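Endo-polygalacturonase (PDB 1BHE) hydrolyses the alpha-1,4-galacturonosyl links of plant polygalacturonic acid at internal positions, helping the bacterium macerate and soft-rot plant tissue. Local coordinates at residues A[277-282]-A[294-299]; A[304-309]-A[340-345]. All coordinates share one frame; numbering follows the deposited sequence.

Contact 1 crosses the interior of the beta-helix, whereas contact 2 runs along one of its walls. They meet because 277-282 and 306-309 are neighbouring strand regions of the same parallel sheet, and their centres lie about 10 Å apart. Two probable backbone hydrogen bonds join them, Gly278 N to Lys306 O and Ile281 N to Val309 O, each 2.8 Å. The catalytic region lies closer to contact 1: the side chain of Arg280 is about 4 Å from that of His251, the inferred active-site histidine, and about 7 Å from that of Asp223, the predicted proton donor. In contact 2 the side chain of Val309 is about 9 Å from that of His251.

Contact 1. Residues A[277-282]-A[294-299]; sequences NGLRIK and VRYSNV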
loop_
_atom_site.group_PDB
_atom_site.type_symbol
_atom_site.label_atom_id
_atom_site.label_comp_id
_atom_site.label_asym_id
_atom_site.label_seq_id
_atom_site.Cartn_x
_atom_site.Cartn_y
_atom_site.Cartn_z
ATOM N N ASN A 277 -4.269 14.531 -0.698
ATOM C CA ASN A 277 -4.154 14.579 -2.151
ATOM C C ASN A 277 -5.200 13.599 -2.701
ATOM O O ASN A 277 -5.509 12.609 -2.030
ATOM C CB ASN A 277 -2.777 14.205 -2.673
ATOM C CG ASN A 277 -1.620 14.931 -2.036
ATOM O OD1 ASN A 277 -1.544 16.166 -2.068
ATOM N ND2 ASN A 277 -0.697 14.178 -1.448
ATOM N N GLY A 278 -5.741 13.877 -3.880
ATOM C CA GLY A 278 -6.751 12.996 -4.461
ATOM C C GLY A 278 -6.101 11.983 -5.398
ATOM O O GLY A 278 -5.623 10.922 -4.979
ATOM N N LEU A 279 -6.097 12.335 -6.677
ATOM C CA LEU A 279 -5.505 11.524 -7.732
ATOM C C LEU A 279 -4.125 12.083 -8.067
ATOM O O LEU A 279 -3.992 13.233 -8.494
ATOM C CB LEU A 279 -6.410 11.524 -8.963
ATOM C CG LEU A 279 -7.891 11.215 -8.729
ATOM C CD1 LEU A 279 -8.704 11.513 -9.988
ATOM C CD2 LEU A 279 -8.082 9.768 -8.308
ATOM N N ARG A 280 -3.086 11.272 -7.868
ATOM C CA ARG A 280 -1.737 11.773 -8.061
ATOM C C ARG A 280 -0.778 10.935 -8.879
ATOM O O ARG A 280 -0.691 9.717 -8.789
ATOM C CB ARG A 280 -1.151 11.967 -6.647
ATOM C CG ARG A 280 0.240 12.575 -6.619
ATOM C CD ARG A 280 0.495 13.154 -5.226
ATOM N NE ARG A 280 0.781 12.080 -4.268
ATOM C CZ ARG A 280 1.512 12.280 -3.177
ATOM N NH1 ARG A 280 1.993 13.498 -2.936
ATOM N NH2 ARG A 280 1.754 11.285 -2.336
ATOM N N ILE A 281 -0.009 11.631 -9.712
ATOM C CA ILE A 281 1.075 11.068 -10.496
ATOM C C ILE A 281 2.292 11.940 -10.153
ATOM O O ILE A 281 2.292 13.140 -10.441
ATOM C CB ILE A 281 0.878 10.993 -12.010
ATOM C CG1 ILE A 281 -0.427 10.297 -12.381
ATOM C CG2 ILE A 281 2.076 10.262 -12.624
ATOM C CD1 ILE A 281 -0.751 10.212 -13.853
ATOM N N LYS A 282 3.274 11.353 -9.483
ATOM C CA LYS A 282 4.428 12.119 -9.040
ATOM C C LYS A 282 5.756 11.438 -9.304
ATOM O O LYS A 282 5.858 10.214 -9.301
ATOM C CB LYS A 282 4.292 12.382 -7.527
ATOM C CG LYS A 282 4.244 11.102 -6.703
ATOM C CD LYS A 282 4.267 11.405 -5.213
ATOM C CE LYS A 282 5.025 10.333 -4.441
ATOM N NZ LYS A 282 4.084 9.423 -3.722
ATOM N N VAL A 294 -3.597 5.744 -18.254
ATOM C CA VAL A 294 -4.161 5.878 -16.919
ATOM C C VAL A 294 -5.532 6.536 -17.073
ATOM O O VAL A 294 -5.606 7.600 -17.700
ATOM C CB VAL A 294 -3.289 6.704 -15.963
ATOM C CG1 VAL A 294 -3.926 6.778 -14.576
ATOM C CG2 VAL A 294 -1.887 6.127 -15.845
ATOM N N ARG A 295 -6.577 5.911 -16.564
ATOM C CA ARG A 295 -7.921 6.455 -16.689
ATOM C C ARG A 295 -8.645 6.484 -15.350
ATOM O O ARG A 295 -8.801 5.466 -14.669
ATOM C CB ARG A 295 -8.754 5.676 -17.717
ATOM C CG ARG A 295 -8.796 4.176 -17.483
ATOM C CD ARG A 295 -9.027 3.411 -18.777
ATOM N NE ARG A 295 -7.884 3.471 -19.681
ATOM C CZ ARG A 295 -6.819 2.682 -19.619
ATOM N NH1 ARG A 295 -6.721 1.744 -18.685
ATOM N NH2 ARG A 295 -5.837 2.833 -20.498
ATOM N N TYR A 296 -9.096 7.679 -14.974
ATOM C CA TYR A 296 -9.826 7.874 -13.730
ATOM C C TYR A 296 -11.283 8.251 -14.015
ATOM O O TYR A 296 -11.525 9.191 -14.779
ATOM C CB TYR A 296 -9.223 8.973 -12.865
ATOM C CG TYR A 296 -7.747 8.940 -12.584
ATOM C CD1 TYR A 296 -7.235 8.246 -11.487
ATOM C CD2 TYR A 296 -6.855 9.615 -13.397
ATOM C CE1 TYR A 296 -5.877 8.233 -11.226
ATOM C CE2 TYR A 296 -5.493 9.612 -13.150
ATOM C CZ TYR A 296 -5.014 8.910 -12.057
ATOM O OH TYR A 296 -3.664 8.899 -11.811
ATOM N N SER A 297 -12.223 7.550 -13.394
ATOM C CA SER A 297 -13.632 7.861 -13.623
ATOM C C SER A 297 -14.481 7.645 -12.386
ATOM O O SER A 297 -14.219 6.771 -11.561
ATOM C CB SER A 297 -14.196 7.041 -14.789
ATOM O OG SER A 297 -14.175 5.659 -14.487
ATOM N N ASN A 298 -15.523 8.461 -12.252
ATOM C CA ASN A 298 -16.458 8.361 -11.143
ATOM C C ASN A 298 -15.765 8.495 -9.790
ATOM O O ASN A 298 -15.897 7.656 -8.897
ATOM C CB ASN A 298 -17.266 7.063 -11.234
ATOM C CG ASN A 298 -18.478 7.085 -10.329
ATOM O OD1 ASN A 298 -18.805 8.118 -9.735
ATOM N ND2 ASN A 298 -19.162 5.961 -10.189
ATOM N N VAL A 299 -15.016 9.587 -9.647
ATOM C CA VAL A 299 -14.300 9.885 -8.411
ATOM C C VAL A 299 -14.991 11.048 -7.696
ATOM O O VAL A 299 -15.178 12.107 -8.303
ATOM C CB VAL A 299 -12.835 10.258 -8.678
ATOM C CG1 VAL A 299 -12.068 10.447 -7.371
ATOM C CG2 VAL A 299 -12.133 9.207 -9.527
HETATM O O HOH W 1 -2.805 7.915 -9.390
#
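Leu279 and Tyr296 face each other across the interior of the beta-helix, their CA atoms 8.2 Å apart and with no direct hydrogen bond between the two chain segments. Leu279 lies over one face of the Tyr296 ring, the two side chains running antiparallel. Its CD2 presses on ring atom CD1 at 3.6 Å, and CD1 of the leucine makes an off-centre CH-pi contact 4.2 Å from the ring centroid. A chi1 of -49° puts CG anti to the carbonyl carbon, and with chi2 169° both methyls reach the tyrosine. On the side of Leu279 CD2 turned from the ring, Val299 CG1 meets it at 4.2 Å, and Phe330 stacks on Tyr296.

At the far end of the tyrosine, OH touches Ile281 CG1 at 3.6 Å. The hydroxyl is 4.3 Å from Arg280 O, and a water in the plane of the ring bridges them: Tyr296 OH donates to it and it donates to Arg280 O, both at 2.8 Å. Arg280 CB is directed away from 294-299, and NH2 makes a salt bridge with Asp224. Apolar packing thus joins two walls, and one water gives the buried hydroxyl an acceptor and the Arg280 carbonyl a donor.

Contact 2. Residues A[304-309]-A[340-345]; sequences VAKPIV and VVVLNG
Ile308 O accepts a hydrogen bond from Val342 N at 3.0 Å, and Val309 pairs with Val342 as a parallel bridge. A second bond, Val340 N to Ala305 O (2.8 Å), holds the start of 340-344 to the turn before the corner at Pro307.

Val341 shows how the side chains fill this seam. Its CB lies 4.0 Å from Ile308 O. CG1, anti to the backbone N (chi1 166°), comes to 3.7 Å from the same oxygen and also rests on Ile308 CB. CG2, anti to the carbonyl carbon, meets Pro307 CG at 4.1 Å and lies beside Ile308 CB; the proline and valine side chains run roughly perpendicular to one another. Further along, Ile308 CG2 touches Leu343 CD2 at 4.1 Å.

Val340 O is buried without a hydrogen-bond partner in the model. Its near neighbours across the contact are carbons of Lys306 and Pro307: Lys306 CA makes a CA-H...O contact at 3.2 Å, and Pro307, whose nitrogen carries no hydrogen, brings CD to 3.3 Å. On its other edge, Val309 is backbone-bonded to Leu279 and Ile281 of strand 277-282, and Trp367 and Ile369 of strand 366-370 pack on Val341 and Leu343. Equivalent strands stacked in parallel from coil to coil are the signature of the right-handed parallel beta-helix of family 28 glycosyl hydrolases.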
loop_
_atom_site.group_PDB
_atom_site.type_symbol
_atom_site.label_atom_id
_atom_site.label_comp_id
_atom_site.label_asym_id
_atom_site.label_seq_id
_atom_site.Cartn_x
_atom_site.Cartn_y
_atom_site.Cartn_z
ATOM N N VAL A 304 -10.624 17.316 0.364
ATOM C CA VAL A 304 -9.334 16.973 -0.216
ATOM C C VAL A 304 -8.649 18.250 -0.695
ATOM O O VAL A 304 -9.092 18.878 -1.655
ATOM C CB VAL A 304 -9.511 15.983 -1.384
ATOM C CG1 VAL A 304 -8.200 15.699 -2.094
ATOM C CG2 VAL A 304 -10.140 14.682 -0.893
ATOM N N ALA A 305 -7.561 18.641 -0.045
ATOM C CA ALA A 305 -6.829 19.854 -0.369
ATOM C C ALA A 305 -6.309 19.935 -1.792
ATOM O O ALA A 305 -6.357 21.003 -2.408
ATOM C CB ALA A 305 -5.657 20.031 0.604
ATOM N N LYS A 306 -5.757 18.858 -2.328
ATOM C CA LYS A 306 -5.197 18.811 -3.675
ATOM C C LYS A 306 -5.820 17.658 -4.453
ATOM O O LYS A 306 -5.272 16.554 -4.488
ATOM C CB LYS A 306 -3.678 18.619 -3.585
ATOM C CG LYS A 306 -2.882 19.833 -3.150
ATOM C CD LYS A 306 -1.389 19.666 -3.390
ATOM C CE LYS A 306 -0.585 20.454 -2.369
ATOM N NZ LYS A 306 0.500 21.252 -3.010
ATOM N N PRO A 307 -6.990 17.879 -5.046
ATOM C CA PRO A 307 -7.753 16.837 -5.700
ATOM C C PRO A 307 -7.052 16.157 -6.854
ATOM O O PRO A 307 -7.202 14.945 -7.043
ATOM C CB PRO A 307 -9.059 17.513 -6.113
ATOM C CG PRO A 307 -8.790 18.976 -6.072
ATOM C CD PRO A 307 -7.726 19.169 -5.027
ATOM N N ILE A 308 -6.323 16.895 -7.680
ATOM C CA ILE A 308 -5.583 16.339 -8.801
ATOM C C ILE A 308 -4.148 16.856 -8.729
ATOM O O ILE A 308 -3.918 18.063 -8.653
ATOM C CB ILE A 308 -6.158 16.654 -10.193
ATOM C CG1 ILE A 308 -7.563 16.081 -10.366
ATOM C CG2 ILE A 308 -5.235 16.119 -11.287
ATOM C CD1 ILE A 308 -8.264 16.449 -11.655
ATOM N N VAL A 309 -3.185 15.941 -8.706
ATOM C CA VAL A 309 -1.778 16.297 -8.677
ATOM C C VAL A 309 -0.999 15.495 -9.722
ATOM O O VAL A 309 -0.927 14.270 -9.669
ATOM C CB VAL A 309 -1.073 16.072 -7.326
ATOM C CG1 VAL A 309 0.411 16.437 -7.417
ATOM C CG2 VAL A 309 -1.699 16.849 -6.177
ATOM N N VAL A 340 -6.804 22.823 -4.514
ATOM C CA VAL A 340 -5.867 23.234 -5.548
ATOM C C VAL A 340 -5.488 22.065 -6.456
ATOM O O VAL A 340 -5.135 20.980 -5.990
ATOM C CB VAL A 340 -4.580 23.822 -4.933
ATOM C CG1 VAL A 340 -3.453 23.969 -5.942
ATOM C CG2 VAL A 340 -4.859 25.179 -4.292
ATOM N N VAL A 341 -5.521 22.312 -7.763
ATOM C CA VAL A 341 -5.096 21.332 -8.753
ATOM C C VAL A 341 -3.699 21.719 -9.234
ATOM O O VAL A 341 -3.492 22.832 -9.727
ATOM C CB VAL A 341 -6.047 21.218 -9.952
ATOM C CG1 VAL A 341 -5.410 20.450 -11.105
ATOM C CG2 VAL A 341 -7.343 20.538 -9.539
ATOM N N VAL A 342 -2.748 20.807 -9.073
ATOM C CA VAL A 342 -1.375 21.041 -9.483
ATOM C C VAL A 342 -0.990 20.189 -10.688
ATOM O O VAL A 342 -1.002 18.956 -10.651
ATOM C CB VAL A 342 -0.381 20.775 -8.336
ATOM C CG1 VAL A 342 1.052 21.022 -8.782
ATOM C CG2 VAL A 342 -0.705 21.638 -7.120
ATOM N N LEU A 343 -0.637 20.859 -11.780
ATOM C CA LEU A 343 -0.206 20.190 -13.003
ATOM C C LEU A 343 1.161 20.745 -13.400
ATOM O O LEU A 343 1.256 21.832 -13.981
ATOM C CB LEU A 343 -1.206 20.349 -14.135
ATOM C CG LEU A 343 -2.664 19.972 -13.895
ATOM C CD1 LEU A 343 -3.529 20.421 -15.060
ATOM C CD2 LEU A 343 -2.803 18.475 -13.648
ATOM N N ASN A 344 2.213 20.009 -13.066
ATOM C CA ASN A 344 3.578 20.433 -13.349
ATOM C C ASN A 344 4.337 19.423 -14.200
ATOM O O ASN A 344 4.633 18.314 -13.756
ATOM C CB ASN A 344 4.320 20.672 -12.033
ATOM C CG ASN A 344 5.700 21.262 -12.210
ATOM O OD1 ASN A 344 6.204 21.444 -13.318
ATOM N ND2 ASN A 344 6.337 21.575 -11.088
ATOM N N GLY A 345 4.694 19.830 -15.418
ATOM C CA GLY A 345 5.403 18.974 -16.347
ATOM C C GLY A 345 6.842 19.375 -16.608
ATOM O O GLY A 345 7.387 19.067 -17.670
#